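Local structure of 4-hydroxyphenylpyruvate dioxygenase (Pseudomonas putida, 5HMQ) at residues T60-F65 / Q91-D96; R85-M90 / E124-R129; L576-A581 / A607-Y612. The protein dehydrates 3-dehydroshikimate to protocatechuate in a divalent-metal-dependent TIM-barrel domain, fused to a 4-hydroxyphenylpyruvate dioxygenase-like domain that lacks that activity. One frame throughout, in Å; residues are numbered along the deposited sequence.

Contact 1: residues T60-F65 / Q91-D96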
loop_
_atom_site.group_PDB
_atom_site.type_symbol
_atom_site.label_atom_id
_atom_site.label_comp_id
_atom_site.label_asym_id
_atom_site.label_seq_id
_atom_site.Cartn_x
_atom_site.Cartn_y
_atom_site.Cartn_z
ATOM N N THR C 60 -1.483 -10.025 -27.030
ATOM C CA THR C 60 -0.265 -9.960 -27.826
ATOM C C THR C 60 0.751 -11.043 -27.480
ATOM O O THR C 60 1.713 -11.224 -28.236
ATOM C CB THR C 60 0.395 -8.586 -27.664
ATOM O OG1 THR C 60 0.763 -8.391 -26.293
ATOM C CG2 THR C 60 -0.563 -7.480 -28.078
ATOM N N LEU C 61 0.565 -11.765 -26.375
ATOM C CA LEU C 61 1.532 -12.774 -25.965
ATOM C C LEU C 61 0.926 -13.663 -24.890
ATOM O O LEU C 61 0.172 -13.188 -24.038
ATOM C CB LEU C 61 2.823 -12.124 -25.441
ATOM C CG LEU C 61 3.871 -13.054 -24.831
ATOM C CD1 LEU C 61 4.497 -13.950 -25.884
ATOM C CD2 LEU C 61 4.937 -12.256 -24.097
ATOM N N PHE C 62 1.268 -14.947 -24.939
ATOM C CA PHE C 62 0.977 -15.894 -23.873
ATOM C C PHE C 62 2.299 -16.333 -23.259
ATOM O O PHE C 62 3.248 -16.647 -23.984
ATOM C CB PHE C 62 0.201 -17.103 -24.401
ATOM C CG PHE C 62 -0.012 -18.182 -23.374
ATOM C CD1 PHE C 62 -0.993 -18.049 -22.407
ATOM C CD2 PHE C 62 0.776 -19.321 -23.370
ATOM C CE1 PHE C 62 -1.194 -19.035 -21.460
ATOM C CE2 PHE C 62 0.584 -20.311 -22.425
ATOM C CZ PHE C 62 -0.404 -20.167 -21.468
ATOM N N GLN C 63 2.362 -16.349 -21.931
ATOM C CA GLN C 63 3.619 -16.626 -21.236
ATOM C C GLN C 63 3.367 -17.081 -19.798
ATOM O O GLN C 63 2.320 -16.777 -19.225
ATOM C CB GLN C 63 4.517 -15.382 -21.256
ATOM C CG GLN C 63 3.953 -14.183 -20.505
ATOM C CD GLN C 63 4.877 -13.688 -19.407
ATOM O OE1 GLN C 63 5.494 -14.479 -18.697
ATOM N NE2 GLN C 63 4.979 -12.371 -19.268
ATOM N N PRO C 64 4.323 -17.822 -19.209
ATOM C CA PRO C 64 5.571 -18.289 -19.816
ATOM C C PRO C 64 5.582 -19.784 -20.123
ATOM O O PRO C 64 4.709 -20.521 -19.664
ATOM C CB PRO C 64 6.600 -17.959 -18.741
ATOM C CG PRO C 64 5.848 -18.225 -17.455
ATOM C CD PRO C 64 4.367 -17.971 -17.742
ATOM N N PHE C 65 6.572 -20.217 -20.900
ATOM C CA PHE C 65 6.818 -21.628 -21.182
ATOM C C PHE C 65 8.252 -21.932 -20.768
ATOM O O PHE C 65 9.200 -21.471 -21.413
ATOM C CB PHE C 65 6.577 -21.944 -22.657
ATOM C CG PHE C 65 6.538 -23.415 -22.964
ATOM C CD1 PHE C 65 7.710 -24.129 -23.156
ATOM C CD2 PHE C 65 5.331 -24.088 -23.039
ATOM C CE1 PHE C 65 7.677 -25.483 -23.436
ATOM C CE2 PHE C 65 5.291 -25.443 -23.315
ATOM C CZ PHE C 65 6.467 -26.141 -23.514
ATOM N N GLN C 91 -4.816 -20.855 -29.210
ATOM C CA GLN C 91 -5.833 -20.727 -30.248
ATOM C C GLN C 91 -7.209 -20.448 -29.657
ATOM O O GLN C 91 -8.030 -19.783 -30.297
ATOM C CB GLN C 91 -5.842 -21.970 -31.133
ATOM C CG GLN C 91 -4.740 -21.931 -32.181
ATOM C CD GLN C 91 -4.602 -23.219 -32.965
ATOM O OE1 GLN C 91 -5.098 -24.266 -32.555
ATOM N NE2 GLN C 91 -3.921 -23.145 -34.104
ATOM N N GLU C 92 -7.481 -20.917 -28.438
ATOM C CA GLU C 92 -8.720 -20.505 -27.784
ATOM C C GLU C 92 -8.639 -19.073 -27.274
ATOM O O GLU C 92 -9.664 -18.386 -27.198
ATOM C CB GLU C 92 -9.060 -21.451 -26.637
ATOM C CG GLU C 92 -9.278 -22.892 -27.051
ATOM C CD GLU C 92 -10.673 -23.097 -27.612
ATOM O OE1 GLU C 92 -11.549 -22.234 -27.356
ATOM O OE2 GLU C 92 -10.903 -24.121 -28.289
ATOM N N LEU C 93 -7.439 -18.602 -26.930
ATOM C CA LEU C 93 -7.257 -17.214 -26.525
ATOM C C LEU C 93 -7.252 -16.250 -27.701
ATOM O O LEU C 93 -7.562 -15.069 -27.515
ATOM C CB LEU C 93 -5.953 -17.065 -25.739
ATOM C CG LEU C 93 -5.918 -17.696 -24.347
ATOM C CD1 LEU C 93 -4.512 -17.633 -23.777
ATOM C CD2 LEU C 93 -6.903 -16.998 -23.427
ATOM N N GLY C 94 -6.916 -16.719 -28.899
ATOM C CA GLY C 94 -6.807 -15.830 -30.037
ATOM C C GLY C 94 -5.477 -15.120 -30.151
ATOM O O GLY C 94 -5.411 -14.024 -30.716
ATOM N N THR C 95 -4.411 -15.715 -29.628
ATOM C CA THR C 95 -3.071 -15.160 -29.721
ATOM C C THR C 95 -2.185 -16.146 -30.470
ATOM O O THR C 95 -2.486 -17.341 -30.550
ATOM C CB THR C 95 -2.490 -14.857 -28.329
ATOM O OG1 THR C 95 -1.289 -14.086 -28.460
ATOM C CG2 THR C 95 -2.176 -16.146 -27.577
ATOM N N ASP C 96 -1.095 -15.639 -31.044
ATOM C CA ASP C 96 -0.237 -16.463 -31.887
ATOM C C ASP C 96 1.215 -16.494 -31.426
ATOM O O ASP C 96 2.060 -17.065 -32.126
ATOM C CB ASP C 96 -0.312 -15.987 -33.344
ATOM C CG ASP C 96 0.563 -14.774 -33.612
ATOM O OD1 ASP C 96 0.685 -13.909 -32.719
ATOM O OD2 ASP C 96 1.132 -14.687 -34.720
#
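Thr-95 and Leu-93 reach from the end of helix 76-93 to strand 58-66, where Phe-62 receives them both. The close-packed part is apolar. Phe-62 holds its ring anti to the backbone N (chi1 174°), which lifts it off the strand toward the helix, and its CD1 lies 3.8 Å from CD1 of Leu-93. The two side chains cross nearly at right angles, a single methyl of the leucine touching the ring obliquely. At the root of the side chain, CG2 of Thr-95 lies 4.1 Å from CB of Phe-62. A threonine suits this place because its two branches do different work: the methyl packs on Phe-62, while OG1 turns to the strand backbone. OG1 stands 3.6 Å from N of Leu-61 without bonding to it; its hydrogen bond goes to the carbonyl of Ile-59, so this buried hydroxyl is satisfied.

The other side is looser, with the polar Gln-91 and Glu-92 on the solvent-exposed flank of the last helical turn, though Gln-91 OE1 still bonds to Arg-129. Gly-94 leaves the helix with positive phi (84°), a conformation easy for glycine, and the turn it makes brings Thr-95 back to the barrel wall. Leu-61 points the opposite way, into the barrel, its side chain about 4 Å from that of the catalytic metal ligand Gln-193. Helix outside, strand wall between, barrel interior with the metal site nearby on the far side: this is the packing of a right-handed beta-alpha-beta unit, here strand 58-66, helix 76-93 and strand 97-101, in a TIM barrel.

Contact 2: residues R85-M90 / E124-R129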
loop_
_atom_site.group_PDB
_atom_site.type_symbol
_atom_site.label_atom_id
_atom_site.label_comp_id
_atom_site.label_asym_id
_atom_site.label_seq_id
_atom_site.Cartn_x
_atom_site.Cartn_y
_atom_site.Cartn_z
ATOM N N ARG C 85 -0.252 -28.608 -25.891
ATOM C CA ARG C 85 -1.340 -28.158 -25.026
ATOM C C ARG C 85 -1.366 -26.639 -24.916
ATOM O O ARG C 85 -2.441 -26.029 -24.886
ATOM C CB ARG C 85 -1.223 -28.799 -23.643
ATOM C CG ARG C 85 -1.470 -30.302 -23.638
ATOM C CD ARG C 85 -1.699 -30.834 -22.227
ATOM N NE ARG C 85 -0.585 -30.534 -21.332
ATOM C CZ ARG C 85 0.485 -31.308 -21.181
ATOM N NH1 ARG C 85 0.593 -32.437 -21.869
ATOM N NH2 ARG C 85 1.448 -30.950 -20.342
ATOM N N LYS C 86 -0.193 -26.008 -24.843
ATOM C CA LYS C 86 -0.158 -24.549 -24.824
ATOM C C LYS C 86 -0.627 -23.975 -26.156
ATOM O O LYS C 86 -1.342 -22.966 -26.184
ATOM C CB LYS C 86 1.248 -24.058 -24.480
ATOM C CG LYS C 86 1.777 -24.583 -23.150
ATOM C CD LYS C 86 0.722 -24.503 -22.051
ATOM C CE LYS C 86 1.118 -25.348 -20.848
ATOM N NZ LYS C 86 0.034 -25.426 -19.824
ATOM N N PHE C 87 -0.237 -24.605 -27.268
ATOM C CA PHE C 87 -0.754 -24.210 -28.575
ATOM C C PHE C 87 -2.277 -24.268 -28.605
ATOM O O PHE C 87 -2.934 -23.335 -29.083
ATOM C CB PHE C 87 -0.161 -25.099 -29.670
ATOM C CG PHE C 87 1.323 -24.941 -29.847
ATOM C CD1 PHE C 87 1.969 -23.783 -29.447
ATOM C CD2 PHE C 87 2.073 -25.958 -30.415
ATOM C CE1 PHE C 87 3.335 -23.640 -29.613
ATOM C CE2 PHE C 87 3.438 -25.823 -30.583
ATOM C CZ PHE C 87 4.070 -24.663 -30.182
ATOM N N ASP C 88 -2.858 -25.363 -28.099
ATOM C CA ASP C 88 -4.315 -25.450 -28.003
ATOM C C ASP C 88 -4.883 -24.284 -27.209
ATOM O O ASP C 88 -5.904 -23.698 -27.589
ATOM C CB ASP C 88 -4.737 -26.774 -27.362
ATOM C CG ASP C 88 -4.390 -27.981 -28.213
ATOM O OD1 ASP C 88 -4.246 -27.831 -29.445
ATOM O OD2 ASP C 88 -4.273 -29.089 -27.647
ATOM N N LEU C 89 -4.232 -23.935 -26.100
ATOM C CA LEU C 89 -4.723 -22.860 -25.248
ATOM C C LEU C 89 -4.665 -21.517 -25.966
ATOM O O LEU C 89 -5.592 -20.706 -25.857
ATOM C CB LEU C 89 -3.906 -22.828 -23.957
ATOM C CG LEU C 89 -4.311 -21.882 -22.832
ATOM C CD1 LEU C 89 -5.711 -22.216 -22.382
ATOM C CD2 LEU C 89 -3.339 -22.020 -21.674
HETATM N N MSE C 90 -3.595 -21.273 -26.715
HETATM C CA MSE C 90 -3.405 -20.010 -27.420
HETATM C C MSE C 90 -4.453 -19.785 -28.503
HETATM O O MSE C 90 -4.923 -18.665 -28.698
HETATM C CB MSE C 90 -2.008 -19.959 -28.036
HETATM C CG MSE C 90 -0.900 -19.946 -27.009
HETATM SE SE MSE C 90 0.789 -20.540 -27.754
HETATM C CE MSE C 90 1.055 -19.110 -29.055
ATOM N N GLU C 124 9.332 -25.514 -35.605
ATOM C CA GLU C 124 8.596 -26.289 -36.600
ATOM C C GLU C 124 7.207 -26.657 -36.094
ATOM O O GLU C 124 6.219 -26.543 -36.831
ATOM C CB GLU C 124 9.380 -27.547 -36.975
ATOM C CG GLU C 124 10.694 -27.275 -37.698
ATOM C CD GLU C 124 11.572 -28.508 -37.794
ATOM O OE1 GLU C 124 11.116 -29.596 -37.380
ATOM O OE2 GLU C 124 12.716 -28.391 -38.285
ATOM N N HIS C 125 7.108 -27.091 -34.834
ATOM C CA HIS C 125 5.804 -27.411 -34.260
ATOM C C HIS C 125 4.909 -26.181 -34.188
ATOM O O HIS C 125 3.712 -26.258 -34.491
ATOM C CB HIS C 125 5.976 -28.024 -32.869
ATOM C CG HIS C 125 6.306 -29.484 -32.885
ATOM N ND1 HIS C 125 5.412 -30.452 -32.477
ATOM C CD2 HIS C 125 7.426 -30.143 -33.261
ATOM C CE1 HIS C 125 5.970 -31.643 -32.599
ATOM N NE2 HIS C 125 7.192 -31.483 -33.073
ATOM N N ALA C 126 5.463 -25.040 -33.778
ATOM C CA ALA C 126 4.663 -23.820 -33.726
ATOM C C ALA C 126 4.287 -23.343 -35.122
ATOM O O ALA C 126 3.132 -22.975 -35.369
ATOM C CB ALA C 126 5.418 -22.729 -32.972
ATOM N N GLY C 127 5.247 -23.346 -36.049
ATOM C CA GLY C 127 4.952 -22.919 -37.408
ATOM C C GLY C 127 3.882 -23.764 -38.071
ATOM O O GLY C 127 3.029 -23.246 -38.798
ATOM N N LYS C 128 3.910 -25.076 -37.825
ATOM C CA LYS C 128 2.912 -25.969 -38.408
ATOM C C LYS C 128 1.500 -25.555 -38.018
ATOM O O LYS C 128 0.581 -25.594 -38.845
ATOM C CB LYS C 128 3.202 -27.408 -37.985
ATOM C CG LYS C 128 2.170 -28.425 -38.430
ATOM C CD LYS C 128 2.627 -29.827 -38.061
ATOM C CE LYS C 128 1.607 -30.879 -38.458
ATOM N NZ LYS C 128 2.051 -32.233 -38.034
ATOM N N ARG C 129 1.304 -25.155 -36.768
ATOM C CA ARG C 129 -0.011 -24.757 -36.288
ATOM C C ARG C 129 -0.310 -23.282 -36.518
ATOM O O ARG C 129 -1.364 -22.804 -36.084
ATOM C CB ARG C 129 -0.155 -25.120 -34.810
ATOM C CG ARG C 129 -0.124 -26.625 -34.600
ATOM C CD ARG C 129 -0.492 -27.017 -33.192
ATOM N NE ARG C 129 -1.820 -26.542 -32.824
ATOM C CZ ARG C 129 -2.451 -26.904 -31.714
ATOM N NH1 ARG C 129 -1.876 -27.755 -30.875
ATOM N NH2 ARG C 129 -3.655 -26.419 -31.442
#
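OD1 of Asp-88 is gripped by both terminal nitrogens of Arg-129, at 2.5 Å from NH2 and 2.8 Å from NH1. The arginine comes end-on, and OD1 lies almost in its guanidinium plane; NH2 meets OD1 nearly along the C-O bond, whereas NH1 approaches from above the carboxylate plane. Because both N-H groups converge on one oxygen, the bonds are bent, to 145° for NH2 and 132° for NH1. Arginine suits the place because its planar head has donors to spare: NH1 also pairs with Glu-84 and NH2 with Gln-91, so several partners fix its rotation and probably spread its charge.

Beneath this exposed salt bridge lies an apolar layer. CB of Phe-87 sits over one face of the guanidinium, toward its rim, 3.4 Å from NH1, the ring and guanidinium planes steeply inclined. CD of Arg-129 passes the ring, 3.9 Å from Phe-87 CD2, and the bend at chi3 (58°) swings the guanidinium over CB of Phe-87 toward Asp-88. CZ of Phe-87 meets CB of Ala-126 at 3.7 Å; so small a residue lets the ring come close to the helix. His-125 adds its CB beside the ring, while its ND1 bonds to Glu-84.

Phe-87 thus fills the seam between neighbouring barrel helices 76-93 and 112-128, and with Ala-126 it rests on Ile-133 of strand 132-136.

Contact 3: residues L576-A581 / A607-Y612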
loop_
_atom_site.group_PDB
_atom_site.type_symbol
_atom_site.label_atom_id
_atom_site.label_comp_id
_atom_site.label_asym_id
_atom_site.label_seq_id
_atom_site.Cartn_x
_atom_site.Cartn_y
_atom_site.Cartn_z
ATOM N N LEU C 576 24.782 23.146 12.216
ATOM C CA LEU C 576 25.257 21.877 11.687
ATOM C C LEU C 576 26.070 22.122 10.421
ATOM O O LEU C 576 25.869 23.113 9.715
ATOM C CB LEU C 576 24.078 20.946 11.402
ATOM C CG LEU C 576 23.263 20.585 12.646
ATOM C CD1 LEU C 576 21.890 20.078 12.266
ATOM C CD2 LEU C 576 23.990 19.542 13.470
ATOM N N TYR C 577 26.993 21.205 10.136
ATOM C CA TYR C 577 28.036 21.457 9.154
ATOM C C TYR C 577 28.231 20.249 8.249
ATOM O O TYR C 577 28.056 19.101 8.664
ATOM C CB TYR C 577 29.359 21.816 9.846
ATOM C CG TYR C 577 30.526 22.021 8.908
ATOM C CD1 TYR C 577 30.678 23.210 8.207
ATOM C CD2 TYR C 577 31.483 21.030 8.735
ATOM C CE1 TYR C 577 31.748 23.401 7.351
ATOM C CE2 TYR C 577 32.556 21.213 7.883
ATOM C CZ TYR C 577 32.683 22.399 7.194
ATOM O OH TYR C 577 33.751 22.583 6.345
ATOM N N ASP C 578 28.591 20.531 6.997
ATOM C CA ASP C 578 28.992 19.518 6.033
ATOM C C ASP C 578 29.935 20.155 5.023
ATOM O O ASP C 578 29.867 21.361 4.766
ATOM C CB ASP C 578 27.786 18.898 5.317
ATOM C CG ASP C 578 28.154 17.658 4.524
ATOM O OD1 ASP C 578 28.986 16.863 5.009
ATOM O OD2 ASP C 578 27.618 17.483 3.410
ATOM N N ARG C 579 30.823 19.338 4.457
ATOM C CA ARG C 579 31.803 19.799 3.479
ATOM C C ARG C 579 31.898 18.771 2.362
ATOM O O ARG C 579 32.007 17.574 2.638
ATOM C CB ARG C 579 33.187 19.974 4.112
ATOM C CG ARG C 579 34.266 20.382 3.121
ATOM C CD ARG C 579 35.637 20.371 3.770
ATOM N NE ARG C 579 35.737 21.186 4.976
ATOM C CZ ARG C 579 36.853 21.301 5.688
ATOM N NH1 ARG C 579 37.946 20.655 5.305
ATOM N NH2 ARG C 579 36.881 22.058 6.775
ATOM N N ASP C 580 31.876 19.227 1.113
ATOM C CA ASP C 580 32.039 18.320 -0.015
ATOM C C ASP C 580 33.525 18.029 -0.231
ATOM O O ASP C 580 34.382 18.396 0.577
ATOM C CB ASP C 580 31.365 18.883 -1.266
ATOM C CG ASP C 580 31.910 20.242 -1.678
ATOM O OD1 ASP C 580 33.104 20.528 -1.449
ATOM O OD2 ASP C 580 31.131 21.027 -2.256
ATOM N N ALA C 581 33.847 17.362 -1.341
ATOM C CA ALA C 581 35.236 17.058 -1.660
ATOM C C ALA C 581 35.948 18.196 -2.381
ATOM O O ALA C 581 37.180 18.187 -2.452
ATOM C CB ALA C 581 35.315 15.788 -2.508
ATOM N N ALA C 607 30.831 28.199 -1.566
ATOM C CA ALA C 607 31.730 27.702 -2.610
ATOM C C ALA C 607 31.169 26.479 -3.330
ATOM O O ALA C 607 31.835 25.454 -3.488
ATOM C CB ALA C 607 33.113 27.405 -2.032
ATOM N N GLY C 608 29.922 26.598 -3.781
ATOM C CA GLY C 608 29.357 25.598 -4.665
ATOM C C GLY C 608 28.892 24.306 -4.033
ATOM O O GLY C 608 28.699 23.322 -4.756
ATOM N N TYR C 609 28.721 24.260 -2.712
ATOM C CA TYR C 609 28.146 23.073 -2.090
ATOM C C TYR C 609 26.765 22.801 -2.678
ATOM O O TYR C 609 25.930 23.706 -2.778
ATOM C CB TYR C 609 28.057 23.247 -0.574
ATOM C CG TYR C 609 27.558 22.011 0.145
ATOM C CD1 TYR C 609 26.197 21.792 0.322
ATOM C CD2 TYR C 609 28.444 21.062 0.638
ATOM C CE1 TYR C 609 25.731 20.665 0.967
ATOM C CE2 TYR C 609 27.985 19.928 1.290
ATOM C CZ TYR C 609 26.626 19.738 1.453
ATOM O OH TYR C 609 26.156 18.619 2.100
ATOM N N ALA C 610 26.522 21.545 -3.062
ATOM C CA ALA C 610 25.320 21.187 -3.799
ATOM C C ALA C 610 24.439 20.144 -3.124
ATOM O O ALA C 610 23.329 19.899 -3.612
ATOM C CB ALA C 610 25.689 20.682 -5.204
ATOM N N GLY C 611 24.883 19.525 -2.034
ATOM C CA GLY C 611 24.121 18.476 -1.390
ATOM C C GLY C 611 23.057 18.999 -0.445
ATOM O O GLY C 611 22.651 20.163 -0.493
ATOM N N TYR C 612 22.599 18.107 0.435
ATOM C CA TYR C 612 21.570 18.426 1.413
ATOM C C TYR C 612 22.050 18.284 2.848
ATOM O O TYR C 612 21.248 18.465 3.772
ATOM C CB TYR C 612 20.335 17.530 1.231
ATOM C CG TYR C 612 19.578 17.676 -0.072
ATOM C CD1 TYR C 612 18.761 18.776 -0.303
ATOM C CD2 TYR C 612 19.635 16.688 -1.045
ATOM C CE1 TYR C 612 18.049 18.905 -1.483
ATOM C CE2 TYR C 612 18.925 16.808 -2.229
ATOM C CZ TYR C 612 18.133 17.919 -2.440
ATOM O OH TYR C 612 17.425 18.044 -3.615
#
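On the edge strand 576-579 of the second vicinal-oxygen-chelate (VOC) module, Asp-578 and, just beyond the strand, Asp-580 meet Tyr-609 from the loop that follows strand 599-606. Tyr-609 carries nearly the whole contact on its side. With CG anti to the backbone N (chi1 -176°), its ring extends alongside the strand, edge-on to it, and that edge runs along the backbone from Asp-580 to Asp-578. At the near end, N of Asp-580 lies in the ring plane, 3.9 Å from CD2. The carboxylate of Asp-580 slides past in the opposite sense, nearly parallel to the ring, and its OD2 comes 3.6 Å from CA of Tyr-609. In the middle, C of Arg-579 is 4.2 Å from CE2 of Tyr-609. At the far end the carboxylate plane of Asp-578 stands almost perpendicular to that of the ring, OD2 lying at the edge beside the phenol oxygen; the modelled gap there is too short to be trusted, so the nature of that meeting is doubtful.

A tyrosine fits because its flat, buried ring can pack against both Leu-586 and the strand. Gly-608, with positive phi (78°), helps the loop turn just before it. Farther along the loop, Tyr-612 packs edge-to-face with His-445, a magnesium ligand; the side chain of Tyr-609 lies about 8 Å from those of His-445 and Glu-601. The contact therefore lies near, but not in, the His-445, His-523 and Glu-601 metal site, which its loop reaches through Tyr-612, on the sheet of a VOC-type, dioxygenase-like fold.

Contacts 1 and 2 are neighbours in the N-terminal TIM barrel, their centres about 10 Å apart, and their segments alternate along the chain. Both use helix 76-93, which is thereby fastened inward to strand 58-66 and laterally to helix 112-128. They also touch directly: CZ of Phe-62 packs 3.5 Å from CD2 of Leu-89. Contact 3 comes later in the chain, in the C-terminal dioxygenase-like domain, on the opposite side of the chain's centre; its centre is about 55 Å from that of contact 1 and about 63 Å from that of contact 2. The separation reflects the fusion of two domains, each holding its own magnesium ion.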